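B-type Cna protein (Enterococcus faecium, PDB 6FWY) is of unknown function but forms the thioester domain of a cell-wall-anchored surface protein, and so probably serves covalent attachment to host surfaces. Local coordinates at residues Pro155-Ser160 with Thr179-Thr184; Ala239-Thr244 with Thr264-Asp269; Ala187-Thr192 with Leu233-Thr238. All blocks are in the same frame, centred on the assembly; numbering follows the deposited sequence. Where two conformers were deposited one is given.

Contact 1 of 3, residues Pro155-Ser160 with Thr179-Thr184; sequences PNTEFS and TASNKT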
loop_
_atom_site.group_PDB
_atom_site.type_symbol
_atom_site.label_atom_id
_atom_site.label_comp_id
_atom_site.label_asym_id
_atom_site.label_seq_id
_atom_site.Cartn_x
_atom_site.Cartn_y
_atom_site.Cartn_z
ATOM N N PRO A 155 2.766 -2.540 3.214
ATOM C CA PRO A 155 2.570 -2.432 1.755
ATOM C C PRO A 155 3.809 -2.806 0.902
ATOM O O PRO A 155 3.861 -2.465 -0.286
ATOM C CB PRO A 155 2.202 -0.953 1.578
ATOM C CG PRO A 155 2.945 -0.270 2.676
ATOM C CD PRO A 155 2.934 -1.210 3.842
ATOM N N ASN A 156 4.783 -3.487 1.491
ATOM C CA ASN A 156 6.011 -3.877 0.826
ATOM C C ASN A 156 5.768 -4.628 -0.507
ATOM O O ASN A 156 4.910 -5.493 -0.596
ATOM C CB ASN A 156 6.876 -4.735 1.770
ATOM C CG ASN A 156 8.164 -5.229 1.117
ATOM O OD1 ASN A 156 9.067 -4.449 0.881
ATOM N ND2 ASN A 156 8.243 -6.531 0.819
ATOM N N THR A 157 6.521 -4.222 -1.525
ATOM C CA THR A 157 6.569 -4.900 -2.811
ATOM C C THR A 157 7.706 -5.914 -2.746
ATOM O O THR A 157 8.846 -5.546 -2.499
ATOM C CB THR A 157 6.793 -3.887 -3.963
ATOM O OG1 THR A 157 5.634 -3.060 -4.083
ATOM C CG2 THR A 157 7.024 -4.596 -5.311
ATOM N N GLU A 158 7.368 -7.186 -2.919
ATOM C CA GLU A 158 8.351 -8.248 -3.094
ATOM C C GLU A 158 8.639 -8.345 -4.589
ATOM O O GLU A 158 7.707 -8.332 -5.407
ATOM C CB GLU A 158 7.810 -9.596 -2.605
ATOM C CG GLU A 158 7.383 -9.662 -1.143
ATOM C CD GLU A 158 6.606 -10.942 -0.805
ATOM O OE1 GLU A 158 6.274 -11.725 -1.742
ATOM O OE2 GLU A 158 6.327 -11.204 0.409
ATOM N N PHE A 159 9.917 -8.443 -4.948
ATOM C CA PHE A 159 10.318 -8.701 -6.330
ATOM C C PHE A 159 11.622 -9.482 -6.382
ATOM O O PHE A 159 12.599 -9.128 -5.720
ATOM C CB PHE A 159 10.433 -7.392 -7.112
ATOM C CG PHE A 159 10.971 -7.559 -8.501
ATOM C CD1 PHE A 159 10.424 -8.500 -9.379
ATOM C CD2 PHE A 159 12.012 -6.769 -8.942
ATOM C CE1 PHE A 159 10.916 -8.655 -10.667
ATOM C CE2 PHE A 159 12.520 -6.922 -10.219
ATOM C CZ PHE A 159 11.964 -7.862 -11.097
ATOM N N SER A 160 11.630 -10.543 -7.186
ATOM C CA SER A 160 12.824 -11.349 -7.370
ATOM C C SER A 160 12.921 -11.928 -8.784
ATOM O O SER A 160 11.910 -12.224 -9.428
ATOM C CB SER A 160 12.846 -12.483 -6.351
ATOM O OG SER A 160 11.760 -13.359 -6.566
ATOM N N THR A 179 10.665 -15.014 -12.537
ATOM C CA THR A 179 10.283 -13.750 -11.912
ATOM C C THR A 179 9.190 -14.023 -10.883
ATOM O O THR A 179 8.385 -14.947 -11.064
ATOM C CB THR A 179 9.741 -12.711 -12.906
ATOM O OG1 THR A 179 8.545 -13.199 -13.506
ATOM C CG2 THR A 179 10.761 -12.394 -13.973
ATOM N N ALA A 180 9.165 -13.217 -9.821
ATOM C CA ALA A 180 8.134 -13.313 -8.798
ATOM C C ALA A 180 7.850 -11.960 -8.153
ATOM O O ALA A 180 8.760 -11.165 -7.938
ATOM C CB ALA A 180 8.522 -14.335 -7.729
ATOM N N SER A 181 6.578 -11.711 -7.854
ATOM C CA SER A 181 6.150 -10.491 -7.176
ATOM C C SER A 181 4.775 -10.675 -6.543
ATOM O O SER A 181 3.941 -11.427 -7.043
ATOM C CB SER A 181 6.111 -9.309 -8.149
ATOM O OG SER A 181 5.872 -8.078 -7.473
ATOM N N ASN A 182 4.547 -9.958 -5.444
ATOM C CA ASN A 182 3.215 -9.861 -4.853
ATOM C C ASN A 182 2.394 -8.687 -5.404
ATOM O O ASN A 182 1.307 -8.433 -4.918
ATOM C CB ASN A 182 3.300 -9.793 -3.333
ATOM C CG ASN A 182 3.913 -8.498 -2.833
ATOM O OD1 ASN A 182 4.647 -7.824 -3.560
ATOM N ND2 ASN A 182 3.634 -8.157 -1.579
ATOM N N LYS A 183 2.909 -7.977 -6.411
ATOM C CA LYS A 183 2.170 -6.905 -7.090
ATOM C C LYS A 183 2.121 -7.192 -8.593
ATOM O O LYS A 183 2.972 -7.886 -9.123
ATOM C CB LYS A 183 2.827 -5.543 -6.837
ATOM C CG LYS A 183 3.066 -5.183 -5.370
ATOM C CD LYS A 183 1.776 -4.984 -4.588
ATOM C CE LYS A 183 2.031 -4.806 -3.084
ATOM N NZ LYS A 183 2.898 -3.635 -2.779
ATOM N N THR A 184 1.116 -6.637 -9.264
ATOM C CA THR A 184 0.960 -6.791 -10.711
ATOM C C THR A 184 1.717 -5.665 -11.436
ATOM O O THR A 184 1.823 -4.526 -10.930
ATOM C CB THR A 184 -0.535 -6.829 -11.146
ATOM O OG1 THR A 184 -1.128 -5.525 -11.039
ATOM C CG2 THR A 184 -1.363 -7.795 -10.263
HETATM O O HOH W 1 3.165 -10.566 0.204
#

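Contact 2 of 3, residues Ala239-Thr244 with Thr264-Asp269; sequences ANVSTT and TSETKD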
loop_
_atom_site.group_PDB
_atom_site.type_symbol
_atom_site.label_atom_id
_atom_site.label_comp_id
_atom_site.label_asym_id
_atom_site.label_seq_id
_atom_site.Cartn_x
_atom_site.Cartn_y
_atom_site.Cartn_z
ATOM N N ALA A 239 11.368 -3.923 -11.449
ATOM C CA ALA A 239 9.917 -4.090 -11.522
ATOM C C ALA A 239 9.235 -2.728 -11.536
ATOM O O ALA A 239 9.711 -1.770 -10.930
ATOM C CB ALA A 239 9.404 -4.949 -10.388
ATOM N N ASN A 240 8.147 -2.642 -12.283
ATOM C CA ASN A 240 7.303 -1.475 -12.298
ATOM C C ASN A 240 5.907 -2.001 -12.023
ATOM O O ASN A 240 5.316 -2.692 -12.866
ATOM C CB ASN A 240 7.364 -0.745 -13.638
ATOM C CG ASN A 240 6.674 0.614 -13.583
ATOM O OD1 ASN A 240 6.272 1.091 -12.505
ATOM N ND2 ASN A 240 6.535 1.247 -14.725
ATOM N N VAL A 241 5.414 -1.696 -10.827
ATOM C CA VAL A 241 4.212 -2.313 -10.311
ATOM C C VAL A 241 3.175 -1.292 -9.895
ATOM O O VAL A 241 3.456 -0.113 -9.736
ATOM C CB VAL A 241 4.503 -3.250 -9.118
ATOM C CG1 VAL A 241 5.514 -4.312 -9.519
ATOM C CG2 VAL A 241 4.976 -2.479 -7.883
ATOM N N SER A 242 1.966 -1.793 -9.748
ATOM C CA SER A 242 0.862 -1.058 -9.195
ATOM C C SER A 242 0.852 -1.386 -7.702
ATOM O O SER A 242 1.030 -2.549 -7.333
ATOM C CB SER A 242 -0.414 -1.535 -9.857
ATOM O OG SER A 242 -1.478 -0.716 -9.497
ATOM N N THR A 243 0.682 -0.374 -6.851
ATOM C CA THR A 243 0.623 -0.576 -5.413
ATOM C C THR A 243 -0.393 0.396 -4.799
ATOM O O THR A 243 -0.505 1.541 -5.230
ATOM C CB THR A 243 2.038 -0.429 -4.768
ATOM O OG1 THR A 243 2.037 -0.933 -3.419
ATOM C CG2 THR A 243 2.556 1.055 -4.772
ATOM N N THR A 244 -1.153 -0.089 -3.818
ATOM C CA THR A 244 -2.152 0.727 -3.101
ATOM C C THR A 244 -1.675 0.940 -1.655
ATOM O O THR A 244 -1.691 0.009 -0.839
ATOM C CB THR A 244 -3.560 0.094 -3.216
ATOM O OG1 THR A 244 -3.919 0.001 -4.610
ATOM C CG2 THR A 244 -4.628 0.927 -2.535
ATOM N N THR A 264 -1.040 3.730 -6.769
ATOM C CA THR A 264 0.027 4.441 -7.484
ATOM C C THR A 264 1.022 3.412 -8.046
ATOM O O THR A 264 0.754 2.210 -8.002
ATOM C CB THR A 264 0.707 5.493 -6.571
ATOM O OG1 THR A 264 1.683 6.247 -7.318
ATOM C CG2 THR A 264 1.368 4.811 -5.312
ATOM N N SER A 265 2.135 3.874 -8.607
ATOM C CA SER A 265 3.187 2.973 -9.127
ATOM C C SER A 265 4.386 2.944 -8.189
ATOM O O SER A 265 4.590 3.879 -7.393
ATOM C CB SER A 265 3.656 3.397 -10.522
ATOM O OG SER A 265 3.956 4.774 -10.531
ATOM N N GLU A 266 5.152 1.858 -8.281
ATOM C CA GLU A 266 6.422 1.706 -7.582
ATOM C C GLU A 266 7.434 0.995 -8.487
ATOM O O GLU A 266 7.093 0.031 -9.159
ATOM C CB GLU A 266 6.234 0.909 -6.279
ATOM C CG GLU A 266 7.516 0.629 -5.497
ATOM C CD GLU A 266 7.272 -0.203 -4.244
ATOM O OE1 GLU A 266 6.113 -0.596 -3.986
ATOM O OE2 GLU A 266 8.241 -0.440 -3.467
ATOM N N THR A 267 8.673 1.478 -8.484
ATOM C CA THR A 267 9.799 0.777 -9.114
ATOM C C THR A 267 10.681 0.123 -8.034
ATOM O O THR A 267 10.898 0.702 -6.979
ATOM C CB THR A 267 10.673 1.712 -9.960
ATOM O OG1 THR A 267 11.105 2.818 -9.160
ATOM C CG2 THR A 267 9.933 2.221 -11.191
ATOM N N LYS A 268 11.168 -1.077 -8.312
ATOM C CA LYS A 268 11.993 -1.816 -7.378
ATOM C C LYS A 268 12.913 -2.805 -8.076
ATOM O O LYS A 268 12.463 -3.576 -8.916
ATOM C CB LYS A 268 11.121 -2.574 -6.376
ATOM C CG LYS A 268 11.914 -3.189 -5.212
ATOM C CD LYS A 268 10.994 -3.518 -4.046
ATOM C CE LYS A 268 11.755 -4.198 -2.935
ATOM N NZ LYS A 268 11.011 -3.914 -1.670
ATOM N N ASP A 269 14.190 -2.782 -7.700
ATOM C CA ASP A 269 15.218 -3.639 -8.287
ATOM C C ASP A 269 15.239 -5.051 -7.716
ATOM O O ASP A 269 15.007 -5.252 -6.523
ATOM C CB ASP A 269 16.618 -3.046 -8.071
ATOM C CG ASP A 269 16.909 -1.872 -8.979
ATOM O OD1 ASP A 269 16.051 -1.513 -9.795
ATOM O OD2 ASP A 269 18.025 -1.310 -8.899
HETATM O O HOH W 2 4.575 -0.270 -1.746
#

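Contact 3 of 3, residues Ala187-Thr192 with Leu233-Thr238; sequences AKLTFT and LSFKGT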
loop_
_atom_site.group_PDB
_atom_site.type_symbol
_atom_site.label_atom_id
_atom_site.label_comp_id
_atom_site.label_asym_id
_atom_site.label_seq_id
_atom_site.Cartn_x
_atom_site.Cartn_y
_atom_site.Cartn_z
ATOM N N ALA A 187 8.666 -6.043 -15.455
ATOM C CA ALA A 187 10.029 -5.637 -15.135
ATOM C C ALA A 187 10.846 -5.364 -16.394
ATOM O O ALA A 187 10.621 -5.962 -17.444
ATOM C CB ALA A 187 10.713 -6.705 -14.290
ATOM N N LYS A 188 11.787 -4.442 -16.239
ATOM C CA LYS A 188 12.726 -4.040 -17.275
ATOM C C LYS A 188 14.101 -4.568 -16.902
ATOM O O LYS A 188 14.569 -4.359 -15.780
ATOM C CB LYS A 188 12.776 -2.507 -17.372
ATOM C CG LYS A 188 13.893 -1.949 -18.253
ATOM C CD LYS A 188 13.580 -0.587 -18.843
ATOM C CE LYS A 188 14.352 -0.398 -20.132
ATOM N NZ LYS A 188 14.957 0.957 -20.158
ATOM N N LEU A 189 14.757 -5.246 -17.843
ATOM C CA LEU A 189 16.118 -5.725 -17.623
ATOM C C LEU A 189 17.143 -4.649 -17.950
ATOM O O LEU A 189 17.014 -3.972 -18.964
ATOM C CB LEU A 189 16.367 -6.983 -18.465
ATOM C CG LEU A 189 15.380 -8.135 -18.254
ATOM C CD1 LEU A 189 15.845 -9.345 -19.032
ATOM C CD2 LEU A 189 15.261 -8.503 -16.761
ATOM N N THR A 190 18.136 -4.481 -17.081
ATOM C CA THR A 190 19.283 -3.615 -17.330
ATOM C C THR A 190 20.531 -4.471 -17.246
ATOM O O THR A 190 20.773 -5.145 -16.243
ATOM C CB THR A 190 19.387 -2.468 -16.300
ATOM O OG1 THR A 190 18.287 -1.580 -16.481
ATOM C CG2 THR A 190 20.659 -1.638 -16.485
ATOM N N PHE A 191 21.334 -4.436 -18.305
ATOM C CA PHE A 191 22.595 -5.175 -18.345
ATOM C C PHE A 191 23.712 -4.303 -17.811
ATOM O O PHE A 191 23.895 -3.173 -18.257
ATOM C CB PHE A 191 22.850 -5.710 -19.744
ATOM C CG PHE A 191 21.880 -6.792 -20.120
ATOM C CD1 PHE A 191 22.106 -8.110 -19.776
ATOM C CD2 PHE A 191 20.698 -6.463 -20.752
ATOM C CE1 PHE A 191 21.178 -9.095 -20.073
ATOM C CE2 PHE A 191 19.745 -7.440 -21.065
ATOM C CZ PHE A 191 19.984 -8.759 -20.713
ATOM N N THR A 192 24.422 -4.829 -16.820
ATOM C CA THR A 192 25.440 -4.081 -16.084
ATOM C C THR A 192 26.857 -4.401 -16.535
ATOM O O THR A 192 27.802 -3.829 -16.018
ATOM C CB THR A 192 25.295 -4.336 -14.576
ATOM O OG1 THR A 192 25.242 -5.748 -14.343
ATOM C CG2 THR A 192 24.004 -3.707 -14.065
ATOM N N LEU A 233 28.142 -12.548 -18.126
ATOM C CA LEU A 233 27.231 -11.453 -18.354
ATOM C C LEU A 233 26.536 -11.202 -17.022
ATOM O O LEU A 233 26.202 -12.150 -16.320
ATOM C CB LEU A 233 26.205 -11.917 -19.388
ATOM C CG LEU A 233 25.020 -11.048 -19.706
ATOM C CD1 LEU A 233 25.517 -9.699 -20.230
ATOM C CD2 LEU A 233 24.192 -11.764 -20.760
ATOM N N SER A 234 26.310 -9.944 -16.667
ATOM C CA SER A 234 25.548 -9.632 -15.456
ATOM C C SER A 234 24.388 -8.700 -15.767
ATOM O O SER A 234 24.463 -7.887 -16.670
ATOM C CB SER A 234 26.464 -9.071 -14.357
ATOM O OG SER A 234 27.021 -7.825 -14.732
ATOM N N PHE A 235 23.298 -8.847 -15.020
ATOM C CA PHE A 235 22.116 -7.989 -15.186
ATOM C C PHE A 235 21.272 -7.911 -13.918
ATOM O O PHE A 235 21.503 -8.648 -12.958
ATOM C CB PHE A 235 21.259 -8.470 -16.369
ATOM C CG PHE A 235 20.555 -9.786 -16.141
ATOM C CD1 PHE A 235 21.205 -10.990 -16.348
ATOM C CD2 PHE A 235 19.226 -9.813 -15.746
ATOM C CE1 PHE A 235 20.554 -12.207 -16.128
ATOM C CE2 PHE A 235 18.558 -11.016 -15.530
ATOM C CZ PHE A 235 19.222 -12.215 -15.721
ATOM N N LYS A 236 20.306 -7.000 -13.944
ATOM C CA LYS A 236 19.247 -6.921 -12.937
ATOM C C LYS A 236 17.932 -6.597 -13.637
ATOM O O LYS A 236 17.917 -6.197 -14.806
ATOM C CB LYS A 236 19.535 -5.837 -11.894
ATOM C CG LYS A 236 19.695 -4.444 -12.463
ATOM C CD LYS A 236 19.543 -3.320 -11.477
ATOM C CE LYS A 236 19.543 -1.996 -12.231
ATOM N NZ LYS A 236 19.667 -0.835 -11.301
ATOM N N GLY A 237 16.845 -6.750 -12.896
ATOM C CA GLY A 237 15.522 -6.331 -13.320
ATOM C C GLY A 237 15.069 -5.184 -12.456
ATOM O O GLY A 237 15.469 -5.100 -11.299
ATOM N N THR A 238 14.241 -4.309 -13.019
ATOM C CA THR A 238 13.563 -3.256 -12.255
ATOM C C THR A 238 12.069 -3.445 -12.478
ATOM O O THR A 238 11.556 -3.154 -13.553
ATOM C CB THR A 238 13.980 -1.834 -12.705
ATOM O OG1 THR A 238 15.398 -1.660 -12.531
ATOM C CG2 THR A 238 13.243 -0.774 -11.899
#

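Contact 1 of 3, residues Pro155-Ser160 with Thr179-Thr184
The ammonium of Lys183 is gripped by Pro155 O at 2.9 Å from NZ and by Thr157 OG1 at 3.1 Å from the same nitrogen, with Thr243 OG1 of strand 231-250 as a further partner. NZ sits well above the carbonyl plane of Pro155. The lysine chain bends at chi2 (-66°) and chi4, which lays it along 155-157 with CG against the Thr157 side chain and NZ at Pro155. Thr157 OG1 also bonds to Glu266, which ties the loop to the neighbouring hairpin.

One residue earlier, the side-chain amide of Asn182 bonds to two backbone groups at once. Its ND2 donates to Asn156 O over 3.1 Å, almost straight at 173° and in the plane of both the amide and the carbonyl. Its OD1 accepts Glu158 N at 2.9 Å, but that donor stands well above the amide plane. The Glu158 carboxylate stacks on this amide with the planes 13° apart, and a water that accepts from ND2 gives a weak bond back to OE2.

Ser181 OG donates to Glu158 O at 2.8 Å, and it accepts Lys183 N at 3.1 Å, closing an ST turn just where the strand gives way to loop. Beyond it regular pairing takes over at the open end of the hairpin of strands 159-169 and 172-181: Ser160 and Ala180 form an antiparallel hydrogen-bonded pair, with Ser160 N to Ala180 O at 3.0 Å and Ala180 N to Ser160 O at 2.9 Å. Where strand pairing gives out, then, three consecutive side chains replace it, offering hydroxyl, amide and ammonium to the opposite backbone. The nearby Glu266 would be expected to favour the positive charge of Lys183.

Contact 2 of 3, residues Ala239-Thr244 with Thr264-Asp269
Two flat groups mark the two faces of the antiparallel hairpin of strands 231-250 and 258-277, the carboxylate of Glu266 on one and the amide of Asn240 on the other. Thr243 crosses the carboxylate at a slant on the OE1 side, Thr243 CG2 lying 4.0 Å from Glu266 OE1. The Asn240 amide is touched from two directions: Thr267 CG2 lies above its plane at OD1, 4.1 Å away, whereas Ser265 CB approaches OD1 close to that plane.

With CG anti to the backbone N (chi1 177°) and the chain extended beyond it, Glu266 runs beside Val241, Glu266 CB lying 4.0 Å from Val241 CG2. A water donates to Glu266 OE1 at 2.7 Å and to Thr243 OG1 at 3.1 Å, bridging two oxygens that do not bond directly. Thr157 also holds OE1, and Asn245 bonds to the Thr243 hydroxyl, so the bridge belongs to a wider polar cluster shared with the 155-160 loop.

Backbone hydrogen bonds come in pairs at Ala239-Lys268, Val241-Glu266 and Thr243-Thr264, with Asn240-Thr267 and Ser242-Ser265 between them as non-hydrogen-bonded pairs. At the last hydrogen-bonded pair, Thr264 N reaches Thr243 O at 2.7 Å, nearly straight at 175°.

Contact 3 of 3, residues Ala187-Thr192 with Leu233-Thr238
Phe191 and Phe235 leave neighbouring antiparallel strands on the same face and run side by side, their rings 5.6 Å apart between centroids and tilted 44° from each other, so the pair is neither a stack nor a T. Phe235 has CG between its backbone N and carbonyl carbon (chi1 70°). The closest approach of the two phenylalanine side chains is ring to stem: Phe191 CD1 lies 3.5 Å from Phe235 CB. Leu233 crosses the same ring atom aslant, Leu233 CD1 being 3.8 Å from Phe191 CD1, and Leu189 CD2 approaches Phe235 CD2 at 4.3 Å. Tyr177 of strand 172-181 makes a T-shaped contact with Phe235, and Phe220 of strand 218-225 touches both Phe235 and Leu189.

The other face is polar. Thr190 CB touches Lys236 CE at 4.1 Å, and the lysine chain stretches on to a salt bridge with Asp269. Backbone bonds join Lys188 with Thr238 and Thr190 with Lys236 in both directions. Past the strand end Thr192 N still donates to Ser234 O, and the hydroxyls Thr192 OG1 and Ser234 OG bond at 2.8 Å. One face is thus apolar and turned toward the strands of the second sheet, while on the opposite face polar groups turn to strand 258-277, as Lys236 does to Asp269, and one hydroxyl pair closes the end.

Along the chain, contact 1 closes first, then contact 3, then contact 2. Contacts 2 and 3 both use the long strand 231-250, whose neighbours 185-191 and 258-277 lie in the same large antiparallel sheet; contact 1 belongs to the five-stranded sheet and lies about 9 Å from contact 2 and about 16 Å from contact 3, centre to centre. Phe159 joins the sheets, its ring resting on Ala187 CB, while Lys268 NZ bonds to Thr157 O. Asp269 ties contact 2 to contact 3 through Lys236 and Thr238. Strand 231-250, which also pairs with strand 67-73, spans from beside the five-stranded sheet to the other part of this elongated molecule.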